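Long-range contacts in N-acetylmuramoyl-L-alanine amidase AmiD (Escherichia coli, PDB 3D2Y), which hydrolyses, with one catalytic zinc ion, the amide link between N-acetylmuramoyl residues and L-amino acids in cell-wall glycopeptides: residues S54-V62 with T99-N107; R224-R235 with N240-A251. All blocks are in the same frame, centred on the assembly; numbering follows the deposited sequence.

Contact 1 (S54-V62 with T99-N107)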
# COMPACT_ATOMS: atom_id res chain seq x y z
N SER A 54 -15.54 -3.23 2.44
CA SER A 54 -15.39 -2.12 3.38
C SER A 54 -13.93 -1.65 3.50
O SER A 54 -13.01 -2.27 2.95
CB SER A 54 -15.90 -2.52 4.77
OG SER A 54 -15.06 -3.53 5.33
N SER A 55 -13.72 -0.55 4.20
CA SER A 55 -12.36 -0.13 4.56
C SER A 55 -12.43 0.48 5.95
O SER A 55 -13.53 0.84 6.41
CB SER A 55 -11.79 0.88 3.56
OG SER A 55 -12.60 2.05 3.52
N HIS A 56 -11.28 0.61 6.60
CA HIS A 56 -11.26 1.25 7.93
C HIS A 56 -11.47 2.74 7.88
O HIS A 56 -12.19 3.28 8.72
CB HIS A 56 -9.98 0.94 8.67
CG HIS A 56 -9.74 -0.51 8.86
ND1 HIS A 56 -9.05 -1.30 7.94
CD2 HIS A 56 -10.09 -1.34 9.88
CE1 HIS A 56 -9.01 -2.54 8.39
NE2 HIS A 56 -9.63 -2.59 9.56
N TYR A 57 -10.88 3.39 6.88
CA TYR A 57 -11.04 4.83 6.72
C TYR A 57 -11.46 5.22 5.29
O TYR A 57 -11.14 4.55 4.29
CB TYR A 57 -9.75 5.54 7.13
CG TYR A 57 -9.30 5.25 8.53
CD1 TYR A 57 -9.80 6.00 9.60
CD2 TYR A 57 -8.38 4.25 8.80
CE1 TYR A 57 -9.40 5.75 10.90
CE2 TYR A 57 -7.96 3.97 10.11
CZ TYR A 57 -8.49 4.74 11.15
OH TYR A 57 -8.16 4.58 12.46
N LEU A 58 -12.25 6.27 5.22
CA LEU A 58 -12.62 6.91 3.97
C LEU A 58 -12.31 8.42 4.04
O LEU A 58 -12.89 9.15 4.89
CB LEU A 58 -14.11 6.65 3.65
CG LEU A 58 -14.74 7.34 2.42
CD1 LEU A 58 -14.10 6.92 1.07
CD2 LEU A 58 -16.24 7.03 2.39
N VAL A 59 -11.39 8.88 3.18
CA VAL A 59 -10.95 10.28 3.17
C VAL A 59 -11.62 11.00 1.98
O VAL A 59 -11.37 10.62 0.84
CB VAL A 59 -9.41 10.43 3.06
CG1 VAL A 59 -9.02 11.92 3.32
CG2 VAL A 59 -8.69 9.48 4.11
N PRO A 60 -12.45 12.04 2.23
CA PRO A 60 -13.01 12.76 1.07
C PRO A 60 -11.89 13.40 0.22
O PRO A 60 -10.77 13.60 0.69
CB PRO A 60 -13.88 13.86 1.72
CG PRO A 60 -14.14 13.44 3.08
CD PRO A 60 -12.91 12.64 3.50
N ALA A 61 -12.22 13.79 -0.99
CA ALA A 61 -11.27 14.48 -1.88
C ALA A 61 -10.80 15.79 -1.26
O ALA A 61 -9.64 16.14 -1.39
CB ALA A 61 -11.93 14.78 -3.21
N VAL A 62 -11.73 16.53 -0.65
CA VAL A 62 -11.40 17.72 0.11
C VAL A 62 -12.21 17.56 1.39
O VAL A 62 -13.40 17.88 1.42
CB VAL A 62 -11.70 19.03 -0.66
CG1 VAL A 62 -11.28 20.27 0.21
CG2 VAL A 62 -10.94 19.01 -2.03
N THR A 99 -4.24 -8.82 8.24
CA THR A 99 -3.15 -8.10 8.88
C THR A 99 -2.99 -6.64 8.45
O THR A 99 -1.96 -6.04 8.72
CB THR A 99 -1.79 -8.86 8.68
OG1 THR A 99 -1.47 -8.94 7.27
CG2 THR A 99 -1.88 -10.31 9.28
N SER A 100 -3.99 -6.06 7.79
CA SER A 100 -3.81 -4.70 7.31
C SER A 100 -4.89 -3.78 7.76
O SER A 100 -5.98 -4.21 8.18
CB SER A 100 -3.72 -4.68 5.79
OG SER A 100 -5.00 -4.93 5.18
N ILE A 101 -4.55 -2.50 7.71
CA ILE A 101 -5.55 -1.42 7.76
C ILE A 101 -5.70 -0.86 6.35
O ILE A 101 -4.74 -0.75 5.63
CB ILE A 101 -5.09 -0.36 8.76
CG1 ILE A 101 -5.35 -0.92 10.16
CG2 ILE A 101 -5.86 0.94 8.57
CD1 ILE A 101 -4.85 -0.11 11.27
N GLY A 102 -6.95 -0.56 5.95
CA GLY A 102 -7.22 -0.11 4.58
C GLY A 102 -7.73 1.30 4.67
O GLY A 102 -8.62 1.60 5.47
N ILE A 103 -7.09 2.18 3.91
CA ILE A 103 -7.55 3.57 3.76
C ILE A 103 -8.01 3.80 2.34
O ILE A 103 -7.23 3.64 1.38
CB ILE A 103 -6.46 4.59 4.15
CG1 ILE A 103 -6.13 4.43 5.64
CG2 ILE A 103 -6.95 6.05 3.87
CD1 ILE A 103 -4.93 5.20 6.05
N GLU A 104 -9.26 4.24 2.21
CA GLU A 104 -9.84 4.59 0.91
C GLU A 104 -9.87 6.12 0.75
O GLU A 104 -10.32 6.85 1.65
CB GLU A 104 -11.25 4.03 0.78
CG GLU A 104 -11.30 2.51 0.55
CD GLU A 104 -11.56 2.18 -0.88
OE1 GLU A 104 -12.33 2.92 -1.51
OE2 GLU A 104 -11.06 1.18 -1.39
N LEU A 105 -9.39 6.56 -0.40
CA LEU A 105 -9.26 7.96 -0.82
C LEU A 105 -10.25 8.23 -1.95
O LEU A 105 -10.21 7.58 -3.01
CB LEU A 105 -7.83 8.24 -1.27
CG LEU A 105 -6.66 7.85 -0.35
CD1 LEU A 105 -5.31 8.26 -0.97
CD2 LEU A 105 -6.82 8.55 0.99
N GLU A 106 -11.14 9.18 -1.72
CA GLU A 106 -12.11 9.55 -2.75
C GLU A 106 -11.32 10.15 -3.90
O GLU A 106 -10.71 11.21 -3.75
CB GLU A 106 -13.14 10.54 -2.24
CG GLU A 106 -14.16 10.97 -3.33
CD GLU A 106 -14.91 12.29 -3.05
OE1 GLU A 106 -15.54 12.79 -4.00
OE2 GLU A 106 -14.88 12.81 -1.92
N ASN A 107 -11.32 9.46 -5.02
CA ASN A 107 -10.57 9.92 -6.19
C ASN A 107 -11.13 9.11 -7.35
O ASN A 107 -11.49 7.95 -7.16
CB ASN A 107 -9.06 9.67 -5.96
CG ASN A 107 -8.23 9.90 -7.24
OD1 ASN A 107 -8.14 9.01 -8.11
ND2 ASN A 107 -7.63 11.10 -7.37
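His56 and Gly102 hold each other at the start of this strand pair. The imidazole nitrogen ND1 of His56 accepts the backbone N-H of Gly102 at 3.0 Å, the donor tilted 20° from the ring plane. CG lies anti to the carbonyl carbon (chi1 -59°), which sets the ring alongside strand 100-105, with ND1 facing the Gly102 N-H. The second ring nitrogen, NE2, is hydrogen-bonded to the carbonyl of Glu80. With an alanine here, the Gly102 N-H and the Glu80 carbonyl would probably both lose their partner, and the start of the strand pair would be less firmly fixed.

From there the backbones run as a parallel ladder: Tyr57 N to Gly102 O, Glu104 N to Tyr57 O at 2.8 Å, Val59 N to Glu104 O, and Glu106 N to Val59 O. Tyr57 O is gripped twice, since Ser55 OG reaches it at 3.0 Å from the face opposite Glu104 N. The ladder ends when Glu106, its chain extended, brings OE2 to Ala61 N at 3.0 Å, a nearly straight bond that arrives from above the carboxylate plane.

One face of the pair is apolar. Ile101 CG2 meets the Tyr57 ring at its edge, Ile103 CG1 lies 3.9 Å from Tyr57 CD2, and Val59 CG2 lies beside Leu105 CD2; helix 124-141 covers part of this face. The other face carries Glu104, whose CG rests 3.3 Å from Ser55 OG before the chain bends away toward His35 and Thr37. This is the parallel core of the PGRP/AmpD-type amidase sheet, with strand 100-105 presenting Glu104, the catalytic proton acceptor, beside the zinc ligand His35.

Contact 2 (R224-R235 with N240-A251)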
# COMPACT_ATOMS: atom_id res chain seq x y z
N ARG A 224 3.95 -8.28 -17.14
CA ARG A 224 3.78 -6.83 -17.34
C ARG A 224 2.97 -6.16 -16.21
O ARG A 224 3.35 -5.10 -15.73
CB ARG A 224 3.15 -6.50 -18.70
CG ARG A 224 4.12 -6.54 -19.87
CD ARG A 224 3.57 -5.80 -21.11
NE ARG A 224 2.35 -6.40 -21.64
CZ ARG A 224 2.30 -7.46 -22.45
NH1 ARG A 224 3.41 -8.08 -22.85
NH2 ARG A 224 1.13 -7.91 -22.87
N ARG A 225 1.87 -6.77 -15.77
CA ARG A 225 1.08 -6.20 -14.70
C ARG A 225 1.90 -6.09 -13.41
O ARG A 225 1.80 -5.10 -12.70
CB ARG A 225 -0.22 -6.99 -14.50
CG ARG A 225 -1.28 -6.77 -15.60
CD ARG A 225 -2.52 -5.95 -15.17
NE ARG A 225 -2.32 -5.15 -13.95
CZ ARG A 225 -3.25 -4.51 -13.24
NH1 ARG A 225 -4.54 -4.54 -13.58
NH2 ARG A 225 -2.88 -3.85 -12.15
N VAL A 226 2.75 -7.08 -13.13
CA VAL A 226 3.57 -7.01 -11.90
C VAL A 226 4.53 -5.81 -12.01
O VAL A 226 4.66 -5.02 -11.08
CB VAL A 226 4.30 -8.31 -11.61
CG1 VAL A 226 5.23 -8.16 -10.41
CG2 VAL A 226 3.30 -9.43 -11.34
N ILE A 227 5.18 -5.67 -13.17
CA ILE A 227 6.24 -4.69 -13.31
C ILE A 227 5.59 -3.32 -13.32
O ILE A 227 6.08 -2.36 -12.71
CB ILE A 227 7.08 -4.95 -14.58
CG1 ILE A 227 7.99 -6.19 -14.39
CG2 ILE A 227 7.97 -3.76 -14.85
CD1 ILE A 227 8.56 -6.88 -15.70
N MET A 228 4.45 -3.25 -13.99
CA MET A 228 3.64 -2.04 -14.05
C MET A 228 3.22 -1.56 -12.64
O MET A 228 3.35 -0.37 -12.31
CB MET A 228 2.43 -2.29 -14.93
CG MET A 228 1.52 -1.11 -15.18
SD MET A 228 0.04 -1.57 -16.15
CE MET A 228 0.60 -2.92 -17.20
N ALA A 229 2.70 -2.48 -11.82
CA ALA A 229 2.33 -2.18 -10.43
C ALA A 229 3.52 -1.53 -9.65
O ALA A 229 3.35 -0.52 -8.94
CB ALA A 229 1.83 -3.44 -9.73
N PHE A 230 4.70 -2.08 -9.84
CA PHE A 230 5.91 -1.62 -9.16
C PHE A 230 6.27 -0.19 -9.64
O PHE A 230 6.62 0.72 -8.83
CB PHE A 230 7.06 -2.60 -9.43
CG PHE A 230 8.37 -2.17 -8.88
CD1 PHE A 230 8.60 -2.18 -7.50
CD2 PHE A 230 9.43 -1.78 -9.74
CE1 PHE A 230 9.84 -1.77 -6.98
CE2 PHE A 230 10.67 -1.36 -9.23
CZ PHE A 230 10.86 -1.36 -7.84
N GLN A 231 6.16 0.01 -10.95
CA GLN A 231 6.49 1.29 -11.58
C GLN A 231 5.49 2.37 -11.18
O GLN A 231 5.89 3.53 -10.93
CB GLN A 231 6.58 1.17 -13.10
CG GLN A 231 7.78 0.30 -13.56
CD GLN A 231 7.71 -0.09 -15.04
OE1 GLN A 231 6.64 -0.27 -15.60
NE2 GLN A 231 8.88 -0.29 -15.65
N MET A 232 4.21 2.03 -11.16
CA MET A 232 3.18 2.98 -10.69
C MET A 232 3.48 3.53 -9.31
O MET A 232 3.21 4.69 -9.05
CB MET A 232 1.76 2.39 -10.73
CG MET A 232 1.20 2.19 -12.11
SD MET A 232 -0.55 1.77 -12.07
CE MET A 232 -0.54 0.08 -11.51
N HIS A 233 4.11 2.71 -8.45
CA HIS A 233 4.48 3.11 -7.10
C HIS A 233 5.86 3.84 -7.09
O HIS A 233 6.01 4.91 -6.48
CB HIS A 233 4.46 1.85 -6.20
CG HIS A 233 4.62 2.10 -4.73
ND1 HIS A 233 4.08 1.26 -3.77
CD2 HIS A 233 5.29 3.06 -4.05
CE1 HIS A 233 4.42 1.70 -2.56
NE2 HIS A 233 5.16 2.79 -2.71
N PHE A 234 6.85 3.27 -7.78
CA PHE A 234 8.25 3.63 -7.56
C PHE A 234 8.94 4.24 -8.77
O PHE A 234 10.05 4.76 -8.62
CB PHE A 234 9.06 2.42 -7.05
CG PHE A 234 8.66 1.93 -5.70
CD1 PHE A 234 9.07 2.62 -4.55
CD2 PHE A 234 7.90 0.76 -5.56
CE1 PHE A 234 8.73 2.18 -3.29
CE2 PHE A 234 7.54 0.32 -4.27
CZ PHE A 234 7.98 1.03 -3.14
N ARG A 235 8.29 4.24 -9.94
CA ARG A 235 8.88 4.85 -11.15
C ARG A 235 7.74 5.30 -12.07
O ARG A 235 7.56 4.78 -13.17
CB ARG A 235 9.84 3.89 -11.87
CG ARG A 235 10.98 4.59 -12.67
CD ARG A 235 10.53 5.17 -14.03
NE ARG A 235 9.98 4.12 -14.88
CZ ARG A 235 10.70 3.38 -15.73
NH1 ARG A 235 10.10 2.45 -16.45
NH2 ARG A 235 12.00 3.59 -15.89
N ASN A 240 4.81 1.20 -18.21
CA ASN A 240 4.38 0.30 -19.28
C ASN A 240 4.66 -1.19 -19.02
O ASN A 240 4.22 -2.03 -19.80
CB ASN A 240 4.95 0.74 -20.65
CG ASN A 240 6.45 0.55 -20.76
OD1 ASN A 240 7.14 0.25 -19.76
ND2 ASN A 240 6.97 0.69 -21.99
N GLY A 241 5.37 -1.50 -17.94
CA GLY A 241 5.52 -2.87 -17.52
C GLY A 241 6.64 -3.62 -18.20
O GLY A 241 6.69 -4.84 -18.13
N GLU A 242 7.52 -2.85 -18.87
CA GLU A 242 8.77 -3.34 -19.50
C GLU A 242 9.99 -3.18 -18.59
O GLU A 242 10.24 -2.10 -18.01
CB GLU A 242 9.01 -2.62 -20.83
CG GLU A 242 7.90 -2.84 -21.86
CD GLU A 242 7.80 -4.28 -22.37
OE1 GLU A 242 6.75 -4.62 -22.95
OE2 GLU A 242 8.77 -5.07 -22.23
N ALA A 243 10.76 -4.24 -18.48
CA ALA A 243 11.90 -4.24 -17.60
C ALA A 243 13.01 -3.37 -18.17
O ALA A 243 13.48 -3.62 -19.29
CB ALA A 243 12.39 -5.66 -17.41
N ASP A 244 13.41 -2.36 -17.41
CA ASP A 244 14.56 -1.54 -17.82
C ASP A 244 15.53 -1.33 -16.67
O ASP A 244 15.29 -1.81 -15.55
CB ASP A 244 14.12 -0.20 -18.48
CG ASP A 244 13.31 0.72 -17.55
OD1 ASP A 244 13.25 0.51 -16.32
OD2 ASP A 244 12.71 1.70 -18.08
N ALA A 245 16.62 -0.62 -16.93
CA ALA A 245 17.73 -0.50 -15.99
C ALA A 245 17.33 0.34 -14.78
O ALA A 245 17.73 0.03 -13.66
CB ALA A 245 18.95 0.09 -16.67
N GLU A 246 16.54 1.39 -15.01
CA GLU A 246 16.08 2.25 -13.91
C GLU A 246 15.17 1.50 -12.93
O GLU A 246 15.36 1.56 -11.68
CB GLU A 246 15.36 3.49 -14.45
CG GLU A 246 14.83 4.40 -13.34
CD GLU A 246 14.21 5.69 -13.86
OE1 GLU A 246 14.18 6.67 -13.11
OE2 GLU A 246 13.77 5.71 -15.02
N THR A 247 14.19 0.78 -13.49
CA THR A 247 13.29 -0.08 -12.72
C THR A 247 14.06 -1.12 -11.86
O THR A 247 13.81 -1.24 -10.65
CB THR A 247 12.24 -0.80 -13.62
OG1 THR A 247 11.51 0.16 -14.37
CG2 THR A 247 11.25 -1.55 -12.78
N GLN A 248 14.99 -1.84 -12.49
CA GLN A 248 15.85 -2.77 -11.80
C GLN A 248 16.66 -2.09 -10.68
O GLN A 248 16.75 -2.62 -9.57
CB GLN A 248 16.79 -3.46 -12.78
CG GLN A 248 17.76 -4.39 -12.10
CD GLN A 248 18.78 -5.04 -13.02
OE1 GLN A 248 19.37 -4.38 -13.88
NE2 GLN A 248 19.00 -6.34 -12.81
N ALA A 249 17.27 -0.93 -10.96
CA ALA A 249 18.12 -0.23 -9.97
C ALA A 249 17.32 0.20 -8.75
O ALA A 249 17.80 0.13 -7.61
CB ALA A 249 18.79 0.97 -10.60
N ILE A 250 16.08 0.61 -8.98
CA ILE A 250 15.16 1.01 -7.91
C ILE A 250 14.86 -0.18 -7.01
O ILE A 250 14.97 -0.07 -5.77
CB ILE A 250 13.90 1.67 -8.50
CG1 ILE A 250 14.28 3.07 -9.06
CG2 ILE A 250 12.77 1.77 -7.46
CD1 ILE A 250 13.17 3.71 -9.92
N ALA A 251 14.52 -1.31 -7.65
CA ALA A 251 14.25 -2.57 -6.96
C ALA A 251 15.47 -2.98 -6.14
O ALA A 251 15.32 -3.37 -4.99
CB ALA A 251 13.90 -3.67 -7.97
O HOH W 1 9.67 0.51 -18.88
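Asp244 OD2 takes two N-H groups from Arg235, NH2 at 3.0 Å and NH1 at 3.2 Å, both end-on, while His195 supplies a further bond from outside. Asp244 is also the N-cap of helix 245-258: its other oxygen, OD1, accepts Thr247 N at 3.0 Å and Thr247 OG1 at 2.6 Å, from opposite faces of the carboxylate. The acid thus ties the helix start to the end of helix 220-234. Arg235 NH2 also bonds Glu246 OE2 at 2.9 Å, so NH2 serves both acids, whose carboxylate planes stand steeply to the guanidinium, and Thr247 OG1 lies over the guanidinium face.

Gln231 fastens the connection between the helices. Its extended chain sends NE2 to Thr247 OG1 at 3.0 Å, nearly straight and within the amide plane, and to Glu242 O on a longer bond, while OE1 takes the Gly241 N-H on a lone pair. Gly241, at positive phi, packs its CA against Met228, where a side chain would run into Arg224 O.

Behind the polar group, the two helix segments cross at 73° and meet through apolar side chains. Phe230 has CG anti to the backbone N (chi1 175°), which turns the ring toward helix 245-258, and its edge meets Thr247 CG2; CZ packs on Ala251 CB. Ile250 CG2 touches both aromatic residues, 3.7 Å from Phe230 CZ and 3.8 Å from Phe234 CB.

Overall arrangement
Contact 1 and contact 2 come one after the other along the chain and lie on opposite sides of its centre, their own centres 25 Å apart and their nearest atoms about 11 Å apart, without touching. Contact 1 belongs to the catalytic site: the side chain of Glu104 is about 3 Å from those of the zinc ligand His35 and the substrate-binding Thr37, and it packs on the bound peptide. Contact 2 joins two helices of the C-terminal part and stands further off, the Met228 side chain about 10 Å from that of Tyr36 and 11 Å from that of Lys159. In one of its two modelled conformers, Arg225 of helix 220-234 reaches Asp160 and the Lys159 carbonyl.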